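Local structure of mitochondrial association factor 1 (Toxoplasma gondii, 6BXS) at residues Ile71-Ala74 with Arg75-Ile79; Arg115-Arg118 with Val119-Arg122. The protein is encoded at a parasite locus required for manipulating host mitochondria and probably has a macro-domain fold related to ADP-ribose-binding modules. All coordinates share one frame; numbering follows the deposited sequence.

Contact 1 closes helix 61-76, and contact 2 shapes the turn leading into strand 120-126. Their centres lie about 15 Å apart, and they meet where Ile79 CG2 packs 4.1 Å from Arg118 NH1. Contact 1 is partly buried: Ala74 and Glu73 are enclosed, while Arg76, at the surface, pairs with the carboxylates of Glu72 and Glu73. Contact 2 is the more buried of the two, built on a single serine hydroxyl and an aromatic ring rather than on charge pairs. Contact 1 reaches the loop after strand 147-152, Asn77 bonding Glu155 O, while contact 2 bonds Lys153 through Val119 and the strand residue Ile151 through the bulge of Ala121 and Arg122 opposite it.

Contact 1 (Ile71-Ala74 with Arg75-Ile79); sequences IEEA and RRNRI
The Arg76 guanidinium has both carboxylates, Glu72 and Glu73, on one side of its plane, Glu72 nearest NH1 and Glu73 nearest NH2; both approach obliquely. Glu72 runs alongside, one helical turn back, and its OE2 is 3.5 Å from Arg76 NH1; that oxygen lies well off the guanidinium plane, so this salt bridge is attraction of charges without an N-H aimed at it. The carboxylate of Glu73 stands almost perpendicular to the guanidinium, 87° between planes, and Glu73 OE1 makes a salt bridge to Arg76 NH2 at 3.5 Å. The other oxygen, Glu73 OE2, takes a hydrogen bond from Asn77 ND2 at 3.1 Å, met on the anti side and somewhat out of plane. Glu73 can serve both because its CG is anti to the backbone N (chi1 -172°) and the chain then bends at chi2. Asn77 ND2 has its stronger partner in the carbonyl oxygen of Glu155. The Arg78 guanidinium has Arg75 CG at its edge, in plane, and Arg78 NH1 makes a weak hydrogen bond to Arg75 O.

The backbone closes off the helix at the same residues. Ile79 N reaches Ala74 O at 2.9 Å, and Arg78 N reaches Arg75 O at 2.9 Å, while Arg78 itself has positive phi. Ala74 CB and Ile79 CB, 4.4 Å apart, pack across the turn. This is a Schellman motif ending helix 61-76.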
loop_
_atom_site.group_PDB
_atom_site.type_symbol
_atom_site.label_atom_id
_atom_site.label_comp_id
_atom_site.label_asym_id
_atom_site.label_seq_id
_atom_site.Cartn_x
_atom_site.Cartn_y
_atom_site.Cartn_z
ATOM N N ILE A 71 9.589 -8.440 12.242
ATOM C CA ILE A 71 10.290 -9.493 12.970
ATOM C C ILE A 71 11.283 -8.901 13.970
ATOM O O ILE A 71 11.384 -9.375 15.101
ATOM C CB ILE A 71 11.023 -10.444 12.003
ATOM C CG1 ILE A 71 10.005 -11.250 11.189
ATOM C CG2 ILE A 71 11.933 -11.402 12.766
ATOM C CD1 ILE A 71 10.589 -11.953 9.976
ATOM N N GLU A 72 12.018 -7.873 13.551
ATOM C CA GLU A 72 13.003 -7.241 14.426
ATOM C C GLU A 72 12.334 -6.671 15.673
ATOM O O GLU A 72 12.829 -6.837 16.786
ATOM C CB GLU A 72 13.754 -6.129 13.691
ATOM C CG GLU A 72 15.025 -5.674 14.411
ATOM C CD GLU A 72 15.353 -4.203 14.199
ATOM O OE1 GLU A 72 14.420 -3.377 14.102
ATOM O OE2 GLU A 72 16.556 -3.873 14.136
ATOM N N GLU A 73 11.207 -5.994 15.479
ATOM C CA GLU A 73 10.477 -5.396 16.589
ATOM C C GLU A 73 9.888 -6.476 17.493
ATOM O O GLU A 73 9.797 -6.297 18.707
ATOM C CB GLU A 73 9.370 -4.477 16.067
ATOM C CG GLU A 73 8.673 -3.669 17.149
ATOM C CD GLU A 73 9.599 -2.677 17.831
ATOM O OE1 GLU A 73 10.530 -2.171 17.167
ATOM O OE2 GLU A 73 9.395 -2.403 19.033
ATOM N N ALA A 74 9.492 -7.596 16.896
ATOM C CA ALA A 74 8.961 -8.722 17.659
ATOM C C ALA A 74 10.033 -9.304 18.576
ATOM O O ALA A 74 9.776 -9.573 19.749
ATOM C CB ALA A 74 8.426 -9.797 16.722
ATOM N N ARG A 75 11.230 -9.498 18.031
ATOM C CA ARG A 75 12.346 -10.039 18.801
ATOM C C ARG A 75 12.751 -9.059 19.895
ATOM O O ARG A 75 13.076 -9.455 21.014
ATOM C CB ARG A 75 13.542 -10.329 17.890
ATOM C CG ARG A 75 14.461 -11.427 18.403
ATOM C CD ARG A 75 13.872 -12.802 18.137
ATOM N NE ARG A 75 13.855 -13.115 16.710
ATOM C CZ ARG A 75 13.139 -14.093 16.162
ATOM N NH1 ARG A 75 12.363 -14.862 16.915
ATOM N NH2 ARG A 75 13.194 -14.299 14.852
ATOM N N ARG A 76 12.729 -7.776 19.551
ATOM C CA ARG A 76 13.050 -6.709 20.490
ATOM C C ARG A 76 12.125 -6.757 21.704
ATOM O O ARG A 76 12.572 -6.625 22.844
ATOM C CB ARG A 76 12.946 -5.353 19.791
ATOM C CG ARG A 76 13.334 -4.163 20.645
ATOM C CD ARG A 76 13.426 -2.907 19.793
ATOM N NE ARG A 76 14.597 -2.926 18.921
ATOM C CZ ARG A 76 14.784 -2.104 17.893
ATOM N NH1 ARG A 76 15.884 -2.202 17.161
ATOM N NH2 ARG A 76 13.873 -1.188 17.590
ATOM N N ASN A 77 10.836 -6.957 21.447
ATOM C CA ASN A 77 9.841 -7.063 22.507
ATOM C C ASN A 77 9.722 -8.491 23.036
ATOM O O ASN A 77 8.769 -8.828 23.739
ATOM C CB ASN A 77 8.486 -6.573 21.999
ATOM C CG ASN A 77 8.511 -5.112 21.598
ATOM O OD1 ASN A 77 8.966 -4.258 22.358
ATOM N ND2 ASN A 77 8.043 -4.820 20.390
ATOM N N ARG A 78 10.701 -9.319 22.684
ATOM C CA ARG A 78 10.790 -10.699 23.156
ATOM C C ARG A 78 9.555 -11.529 22.817
ATOM O O ARG A 78 8.798 -11.929 23.701
ATOM C CB ARG A 78 11.036 -10.727 24.670
ATOM C CG ARG A 78 12.435 -10.282 25.084
ATOM C CD ARG A 78 13.527 -11.113 24.418
ATOM N NE ARG A 78 13.144 -12.521 24.278
ATOM C CZ ARG A 78 13.090 -13.196 23.128
ATOM N NH1 ARG A 78 13.402 -12.621 21.971
ATOM N NH2 ARG A 78 12.722 -14.470 23.134
ATOM N N ILE A 79 9.370 -11.783 21.526
ATOM C CA ILE A 79 8.339 -12.694 21.045
ATOM C C ILE A 79 8.965 -13.690 20.076
ATOM O O ILE A 79 9.761 -13.299 19.223
ATOM C CB ILE A 79 7.194 -11.941 20.345
ATOM C CG1 ILE A 79 6.433 -11.084 21.352
ATOM C CG2 ILE A 79 6.222 -12.916 19.680
ATOM C CD1 ILE A 79 5.580 -10.028 20.717
#

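Contact 2 (Arg115-Arg118 with Val119-Arg122); sequences RFSR and VFAR
With chi1 at -179°, Ser117 OG is anti to its backbone N and beside the carbonyl carbon, where the amides of Val119 and Phe120 meet it. There it accepts two backbone N-H groups in succession. Val119 N lies 3.0 Å from Ser117 OG with an N-H...O angle of 159°, and Phe120 N lies 3.1 Å from the same Ser117 OG, almost straight at 175°. The first of these is the bond that defines an ST turn; the second extends the grip by one residue. Ser117 CB also comes within 3.6 Å of Phe120 O, so the side chain is tucked against the start of the strand.

Phe120 and Val119 form the apolar half. Val119 holds CG1 anti to its backbone N, and this methyl lies 3.6 Å above the plane of the Phe120 ring, over its centre. Ser117 OG approaches the same ring obliquely, 3.9 Å from Phe120 CD2. The ring is further enclosed by Ile93 and Glu89 of helix 83-103, by Leu152, and by the ring of His150. Beyond it, Ala121 and Arg122 both face Ile151, a classic beta bulge.

The Ser117 hydroxyl is buried, and a carboxylate completes its surroundings: Ser117 OG is also hydrogen-bonded to Glu89 OE2. With two amides already given to the oxygen, the hydroxyl proton probably goes to that carboxylate, an arrangement that would polarise the O-H and make OG a better acceptor. One small neutral group thus satisfies two backbone amides and ties the turn to helix 83-103.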
loop_
_atom_site.group_PDB
_atom_site.type_symbol
_atom_site.label_atom_id
_atom_site.label_comp_id
_atom_site.label_asym_id
_atom_site.label_seq_id
_atom_site.Cartn_x
_atom_site.Cartn_y
_atom_site.Cartn_z
ATOM N N ARG A 115 -7.249 -12.070 18.195
ATOM C CA ARG A 115 -7.697 -13.141 19.076
ATOM C C ARG A 115 -6.837 -14.398 18.932
ATOM O O ARG A 115 -6.787 -15.221 19.846
ATOM C CB ARG A 115 -9.161 -13.477 18.795
ATOM C CG ARG A 115 -9.771 -14.439 19.796
ATOM C CD ARG A 115 -11.265 -14.596 19.578
ATOM N NE ARG A 115 -11.818 -15.671 20.394
ATOM C CZ ARG A 115 -13.072 -16.108 20.315
ATOM N NH1 ARG A 115 -13.918 -15.558 19.455
ATOM N NH2 ARG A 115 -13.478 -17.101 21.098
ATOM N N PHE A 116 -6.158 -14.536 17.794
ATOM C CA PHE A 116 -5.346 -15.724 17.528
ATOM C C PHE A 116 -3.954 -15.405 16.978
ATOM O O PHE A 116 -3.185 -16.320 16.678
ATOM C CB PHE A 116 -6.077 -16.647 16.548
ATOM C CG PHE A 116 -6.302 -16.044 15.189
ATOM C CD1 PHE A 116 -5.305 -16.076 14.228
ATOM C CD2 PHE A 116 -7.514 -15.457 14.871
ATOM C CE1 PHE A 116 -5.510 -15.525 12.978
ATOM C CE2 PHE A 116 -7.726 -14.907 13.624
ATOM C CZ PHE A 116 -6.722 -14.940 12.674
ATOM N N SER A 117 -3.633 -14.120 16.847
ATOM C CA SER A 117 -2.338 -13.704 16.310
ATOM C C SER A 117 -1.507 -12.948 17.341
ATOM O O SER A 117 -2.053 -12.324 18.250
ATOM C CB SER A 117 -2.528 -12.829 15.069
ATOM O OG SER A 117 -1.275 -12.439 14.528
ATOM N N ARG A 118 -0.187 -13.013 17.185
ATOM C CA ARG A 118 0.732 -12.241 18.017
ATOM C C ARG A 118 1.224 -11.010 17.260
ATOM O O ARG A 118 1.902 -10.151 17.828
ATOM C CB ARG A 118 1.930 -13.093 18.450
ATOM C CG ARG A 118 1.593 -14.521 18.852
ATOM C CD ARG A 118 2.377 -14.946 20.086
ATOM N NE ARG A 118 2.435 -16.400 20.239
ATOM C CZ ARG A 118 3.486 -17.162 19.932
ATOM N NH1 ARG A 118 4.602 -16.626 19.449
ATOM N NH2 ARG A 118 3.422 -18.473 20.114
ATOM N N VAL A 119 0.878 -10.934 15.977
ATOM C CA VAL A 119 1.356 -9.870 15.101
ATOM C C VAL A 119 0.262 -8.845 14.819
ATOM O O VAL A 119 0.473 -7.642 14.967
ATOM C CB VAL A 119 1.865 -10.445 13.763
ATOM C CG1 VAL A 119 2.239 -9.329 12.796
ATOM C CG2 VAL A 119 3.057 -11.369 14.001
ATOM N N PHE A 120 -0.904 -9.336 14.407
ATOM C CA PHE A 120 -2.001 -8.474 13.980
ATOM C C PHE A 120 -3.094 -8.374 15.035
ATOM O O PHE A 120 -3.595 -9.389 15.516
ATOM C CB PHE A 120 -2.592 -8.994 12.669
ATOM C CG PHE A 120 -1.573 -9.187 11.584
ATOM C CD1 PHE A 120 -1.042 -8.097 10.918
ATOM C CD2 PHE A 120 -1.148 -10.457 11.229
ATOM C CE1 PHE A 120 -0.104 -8.267 9.920
ATOM C CE2 PHE A 120 -0.210 -10.633 10.230
ATOM C CZ PHE A 120 0.312 -9.537 9.575
ATOM N N ALA A 121 -3.459 -7.145 15.386
ATOM C CA ALA A 121 -4.542 -6.892 16.335
ATOM C C ALA A 121 -5.900 -7.008 15.653
ATOM O O ALA A 121 -6.845 -7.568 16.210
ATOM C CB ALA A 121 -4.387 -5.516 16.958
ATOM N N ARG A 122 -5.990 -6.454 14.450
ATOM C CA ARG A 122 -7.211 -6.525 13.660
ATOM C C ARG A 122 -6.861 -6.382 12.187
ATOM O O ARG A 122 -5.915 -5.676 11.838
ATOM C CB ARG A 122 -8.198 -5.444 14.091
ATOM C CG ARG A 122 -9.634 -5.739 13.697
ATOM C CD ARG A 122 -10.607 -5.140 14.683
ATOM N NE ARG A 122 -11.966 -5.645 14.482
ATOM C CZ ARG A 122 -12.616 -6.464 15.309
ATOM N NH1 ARG A 122 -12.059 -6.894 16.435
ATOM N NH2 ARG A 122 -13.849 -6.850 15.006
#